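Peptidyl tryptophan dihydroxylase (Pseudomonas putida, PDB 7CTQ) is an FAD-dependent monooxygenase that dihydroxylates a peptidyl tryptophan, a step essential for making the cysteine tryptophylquinone cofactor of quinohemoprotein amine dehydrogenase. Local coordinates at residues Met186-Trp196 against Arg219-Asp230. Sequence-based numbering, arbitrary orientation. Where two conformers were deposited one is given.
Sequences MARLEDGRCYW and RADSALVTELFD
Phe229 pushes the edge of its ring into the hairpin formed by strands 182-188 and 193-201. Cys194 SG lies 3.5 Å from Phe229 CD1, and Met186 SD is 3.8 Å from Phe229 CE2. Both sulfurs sit near the ring plane, a Met-aromatic contact for Met186 and a Cys sulfur-aromatic contact for Cys194. Ala187 O reaches the same rim, 3.5 Å from Phe229 CE1. Met186 bends at its third torsion (chi3 92°), which carries CE on to Leu224 CB at 4.0 Å. At the other end of the contact, Arg219 CG sits over the centre of the six-membered ring of Trp196, 3.4 Å from Trp196 CD2, in a CH-pi contact. The Trp196 indole also meets Val225, with Trp196 CD1 3.8 Å from Val225 CG2. With a smaller residue such as alanine here, the Arg219 methylenes would probably lose their aromatic face and a gap would open beside Val225. Arg188 extends past Phe229 to a salt bridge, NH2 to Asp230 OD2 at 3.3 Å. That bond is bent (138°), and the guanidinium and carboxylate planes stand 87° apart. Arg188 NH2 also donates to Ala168 O. Further out, Ser222 caps helix 223-228 by accepting from Val225 N, and its hydroxyl also bonds Glu177. Trp165 of the adjoining strand meets the Phe229 ring and makes a cation-pi contact with Arg219. The helix, with Phe229 and Asp230 just after it, thus packs on a beta hairpin of the mixed sheet. Tyr195 CB is directed away from it, and the Tyr195 side chain lies about 5 Å from FAD. The seam is mostly apolar, its one salt bridge bent and probably weak at exposed Asp230.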
loop_
_atom_site.group_PDB
_atom_site.type_symbol
_atom_site.label_atom_id
_atom_site.label_comp_id
_atom_site.label_asym_id
_atom_site.label_seq_id
_atom_site.Cartn_x
_atom_site.Cartn_y
_atom_site.Cartn_z
ATOM N N MET A 186 19.959 0.021 -3.839
ATOM C CA MET A 186 20.746 -1.117 -4.304
ATOM C C MET A 186 20.911 -2.149 -3.195
ATOM O O MET A 186 20.949 -1.811 -2.008
ATOM C CB MET A 186 22.128 -0.678 -4.813
ATOM C CG MET A 186 22.966 -0.000 -3.755
ATOM S SD MET A 186 24.367 0.872 -4.458
ATOM C CE MET A 186 23.687 2.515 -4.709
ATOM N N ALA A 187 21.028 -3.415 -3.601
ATOM C CA ALA A 187 21.138 -4.506 -2.645
ATOM C C ALA A 187 21.982 -5.635 -3.221
ATOM O O ALA A 187 22.009 -5.867 -4.433
ATOM C CB ALA A 187 19.762 -5.045 -2.251
ATOM N N ARG A 188 22.648 -6.356 -2.325
ATOM C CA ARG A 188 23.436 -7.527 -2.686
ATOM C C ARG A 188 23.090 -8.636 -1.705
ATOM O O ARG A 188 23.340 -8.501 -0.504
ATOM C CB ARG A 188 24.931 -7.205 -2.652
ATOM C CG ARG A 188 25.829 -8.330 -3.088
ATOM C CD ARG A 188 27.246 -8.038 -2.668
ATOM N NE ARG A 188 28.173 -9.011 -3.228
ATOM C CZ ARG A 188 29.480 -9.003 -3.002
ATOM N NH1 ARG A 188 30.006 -8.064 -2.222
ATOM N NH2 ARG A 188 30.260 -9.929 -3.555
ATOM N N LEU A 189 22.489 -9.711 -2.207
ATOM C CA LEU A 189 22.063 -10.793 -1.338
ATOM C C LEU A 189 23.258 -11.663 -0.953
ATOM O O LEU A 189 24.355 -11.553 -1.513
ATOM C CB LEU A 189 20.983 -11.633 -2.014
ATOM C CG LEU A 189 19.651 -10.937 -2.294
ATOM C CD1 LEU A 189 18.832 -11.763 -3.269
ATOM C CD2 LEU A 189 18.893 -10.737 -1.005
ATOM N N GLU A 190 23.031 -12.543 0.027
ATOM C CA GLU A 190 24.107 -13.402 0.510
ATOM C C GLU A 190 24.559 -14.377 -0.568
ATOM O O GLU A 190 25.757 -14.642 -0.704
ATOM C CB GLU A 190 23.660 -14.153 1.762
ATOM C CG GLU A 190 24.746 -15.006 2.382
ATOM C CD GLU A 190 24.878 -14.769 3.868
ATOM O OE1 GLU A 190 25.936 -14.260 4.295
ATOM O OE2 GLU A 190 23.920 -15.080 4.606
ATOM N N ASP A 191 23.617 -14.904 -1.351
ATOM C CA ASP A 191 23.920 -15.781 -2.476
ATOM C C ASP A 191 24.475 -15.028 -3.688
ATOM O O ASP A 191 24.593 -15.620 -4.766
ATOM C CB ASP A 191 22.670 -16.587 -2.873
ATOM C CG ASP A 191 21.618 -15.744 -3.592
ATOM O OD1 ASP A 191 21.655 -14.501 -3.481
ATOM O OD2 ASP A 191 20.742 -16.329 -4.269
ATOM N N GLY A 192 24.800 -13.741 -3.545
ATOM C CA GLY A 192 25.465 -12.992 -4.587
ATOM C C GLY A 192 24.564 -12.303 -5.592
ATOM O O GLY A 192 25.077 -11.576 -6.453
ATOM N N ARG A 193 23.250 -12.514 -5.530
ATOM C CA ARG A 193 22.340 -11.788 -6.412
ATOM C C ARG A 193 22.393 -10.296 -6.109
ATOM O O ARG A 193 22.429 -9.882 -4.948
ATOM C CB ARG A 193 20.910 -12.311 -6.265
ATOM C CG ARG A 193 20.648 -13.605 -7.036
ATOM C CD ARG A 193 19.189 -14.036 -6.953
ATOM N NE ARG A 193 18.764 -14.288 -5.580
ATOM C CZ ARG A 193 17.641 -14.923 -5.252
ATOM N NH1 ARG A 193 16.831 -15.373 -6.201
ATOM N NH2 ARG A 193 17.331 -15.108 -3.977
ATOM N N CYS A 194 22.426 -9.487 -7.163
ATOM C CA CYS A 194 22.607 -8.050 -7.030
ATOM C C CYS A 194 21.456 -7.312 -7.694
ATOM O O CYS A 194 20.872 -7.778 -8.682
ATOM C CB CYS A 194 23.926 -7.595 -7.638
ATOM S SG CYS A 194 25.349 -8.268 -6.792
ATOM N N TYR A 195 21.168 -6.132 -7.145
ATOM C CA TYR A 195 19.983 -5.343 -7.450
ATOM C C TYR A 195 20.372 -3.873 -7.428
ATOM O O TYR A 195 21.051 -3.424 -6.502
ATOM C CB TYR A 195 18.880 -5.634 -6.417
ATOM C CG TYR A 195 17.543 -4.950 -6.645
ATOM C CD1 TYR A 195 16.449 -5.666 -7.121
ATOM C CD2 TYR A 195 17.364 -3.606 -6.347
ATOM C CE1 TYR A 195 15.215 -5.053 -7.310
ATOM C CE2 TYR A 195 16.139 -2.985 -6.541
ATOM C CZ TYR A 195 15.072 -3.711 -7.028
ATOM O OH TYR A 195 13.858 -3.095 -7.223
ATOM N N TRP A 196 19.964 -3.127 -8.452
ATOM C CA TRP A 196 20.144 -1.680 -8.434
ATOM C C TRP A 196 18.969 -1.053 -9.163
ATOM O O TRP A 196 18.625 -1.469 -10.277
ATOM C CB TRP A 196 21.467 -1.266 -9.081
ATOM C CG TRP A 196 21.729 0.220 -9.191
ATOM C CD1 TRP A 196 22.392 1.007 -8.293
ATOM C CD2 TRP A 196 21.379 1.073 -10.289
ATOM N NE1 TRP A 196 22.468 2.304 -8.760
ATOM C CE2 TRP A 196 21.857 2.363 -9.988
ATOM C CE3 TRP A 196 20.708 0.867 -11.500
ATOM C CZ2 TRP A 196 21.681 3.443 -10.849
ATOM C CZ3 TRP A 196 20.532 1.943 -12.351
ATOM C CH2 TRP A 196 21.016 3.205 -12.025
ATOM N N ARG A 219 25.385 3.580 -12.961
ATOM C CA ARG A 219 26.059 2.691 -12.018
ATOM C C ARG A 219 27.561 2.940 -12.004
ATOM O O ARG A 219 28.185 2.973 -10.934
ATOM C CB ARG A 219 25.754 1.230 -12.352
ATOM C CG ARG A 219 24.320 0.841 -12.077
ATOM C CD ARG A 219 24.003 -0.502 -12.674
ATOM N NE ARG A 219 24.818 -1.516 -12.062
ATOM C CZ ARG A 219 25.253 -2.606 -12.671
ATOM N NH1 ARG A 219 24.948 -2.861 -13.936
ATOM N NH2 ARG A 219 26.001 -3.445 -11.985
ATOM N N ALA A 220 28.160 3.147 -13.181
ATOM C CA ALA A 220 29.593 3.422 -13.244
ATOM C C ALA A 220 29.967 4.722 -12.546
ATOM O O ALA A 220 31.126 4.896 -12.157
ATOM C CB ALA A 220 30.054 3.471 -14.701
ATOM N N ASP A 221 29.021 5.638 -12.378
ATOM C CA ASP A 221 29.321 6.926 -11.782
ATOM C C ASP A 221 29.176 6.926 -10.268
ATOM O O ASP A 221 29.453 7.949 -9.635
ATOM C CB ASP A 221 28.419 8.009 -12.392
ATOM C CG ASP A 221 28.767 8.321 -13.852
ATOM O OD1 ASP A 221 29.735 7.728 -14.397
ATOM O OD2 ASP A 221 28.057 9.159 -14.460
ATOM N N SER A 222 28.777 5.814 -9.664
ATOM C CA SER A 222 28.436 5.782 -8.247
ATOM C C SER A 222 29.546 5.123 -7.438
ATOM O O SER A 222 29.833 3.934 -7.631
ATOM C CB SER A 222 27.117 5.041 -8.022
ATOM O OG SER A 222 26.898 4.837 -6.634
ATOM N N ALA A 223 30.150 5.886 -6.515
ATOM C CA ALA A 223 31.144 5.307 -5.608
ATOM C C ALA A 223 30.520 4.264 -4.691
ATOM O O ALA A 223 31.194 3.314 -4.275
ATOM C CB ALA A 223 31.818 6.405 -4.780
ATOM N N LEU A 224 29.233 4.423 -4.376
ATOM C CA LEU A 224 28.526 3.426 -3.581
ATOM C C LEU A 224 28.434 2.097 -4.318
ATOM O O LEU A 224 28.670 1.037 -3.727
ATOM C CB LEU A 224 27.130 3.948 -3.233
ATOM C CG LEU A 224 26.560 3.701 -1.842
ATOM C CD1 LEU A 224 27.651 3.732 -0.774
ATOM C CD2 LEU A 224 25.514 4.760 -1.559
ATOM N N VAL A 225 28.091 2.131 -5.610
ATOM C CA VAL A 225 28.060 0.904 -6.408
ATOM C C VAL A 225 29.423 0.211 -6.375
ATOM O O VAL A 225 29.515 -1.017 -6.225
ATOM C CB VAL A 225 27.612 1.220 -7.852
ATOM C CG1 VAL A 225 27.906 0.057 -8.775
ATOM C CG2 VAL A 225 26.122 1.553 -7.898
ATOM N N THR A 226 30.504 0.991 -6.480
ATOM C CA THR A 226 31.850 0.412 -6.510
ATOM C C THR A 226 32.168 -0.306 -5.205
ATOM O O THR A 226 32.617 -1.461 -5.208
ATOM C CB THR A 226 32.888 1.507 -6.790
ATOM O OG1 THR A 226 32.667 2.067 -8.091
ATOM C CG2 THR A 226 34.293 0.935 -6.742
ATOM N N GLU A 227 31.929 0.367 -4.075
ATOM C CA GLU A 227 32.186 -0.226 -2.767
ATOM C C GLU A 227 31.385 -1.503 -2.572
ATOM O O GLU A 227 31.941 -2.557 -2.246
ATOM C CB GLU A 227 31.852 0.782 -1.668
ATOM C CG GLU A 227 32.321 0.364 -0.283
ATOM C CD GLU A 227 32.509 1.539 0.661
ATOM O OE1 GLU A 227 33.375 1.451 1.562
ATOM O OE2 GLU A 227 31.784 2.548 0.509
ATOM N N LEU A 228 30.071 -1.429 -2.787
ATOM C CA LEU A 228 29.189 -2.540 -2.446
ATOM C C LEU A 228 29.359 -3.740 -3.367
ATOM O O LEU A 228 29.151 -4.881 -2.935
ATOM C CB LEU A 228 27.732 -2.081 -2.480
ATOM C CG LEU A 228 27.110 -1.859 -1.104
ATOM C CD1 LEU A 228 27.661 -0.579 -0.496
ATOM C CD2 LEU A 228 25.590 -1.826 -1.189
ATOM N N PHE A 229 29.700 -3.518 -4.635
ATOM C CA PHE A 229 29.710 -4.583 -5.630
ATOM C C PHE A 229 31.117 -4.740 -6.189
ATOM O O PHE A 229 31.684 -3.788 -6.739
ATOM C CB PHE A 229 28.719 -4.298 -6.760
ATOM C CG PHE A 229 27.316 -4.039 -6.291
ATOM C CD1 PHE A 229 26.469 -5.092 -5.988
ATOM C CD2 PHE A 229 26.844 -2.744 -6.165
ATOM C CE1 PHE A 229 25.168 -4.857 -5.559
ATOM C CE2 PHE A 229 25.548 -2.496 -5.734
ATOM C CZ PHE A 229 24.706 -3.556 -5.434
ATOM N N ASP A 230 31.670 -5.945 -6.065
ATOM C CA ASP A 230 32.957 -6.229 -6.689
ATOM C C ASP A 230 32.789 -6.404 -8.194
ATOM O O ASP A 230 33.389 -5.672 -8.988
ATOM C CB ASP A 230 33.585 -7.470 -6.045
ATOM C CG ASP A 230 33.462 -7.463 -4.528
ATOM O OD1 ASP A 230 33.617 -6.383 -3.917
ATOM O OD2 ASP A 230 33.194 -8.534 -3.944
#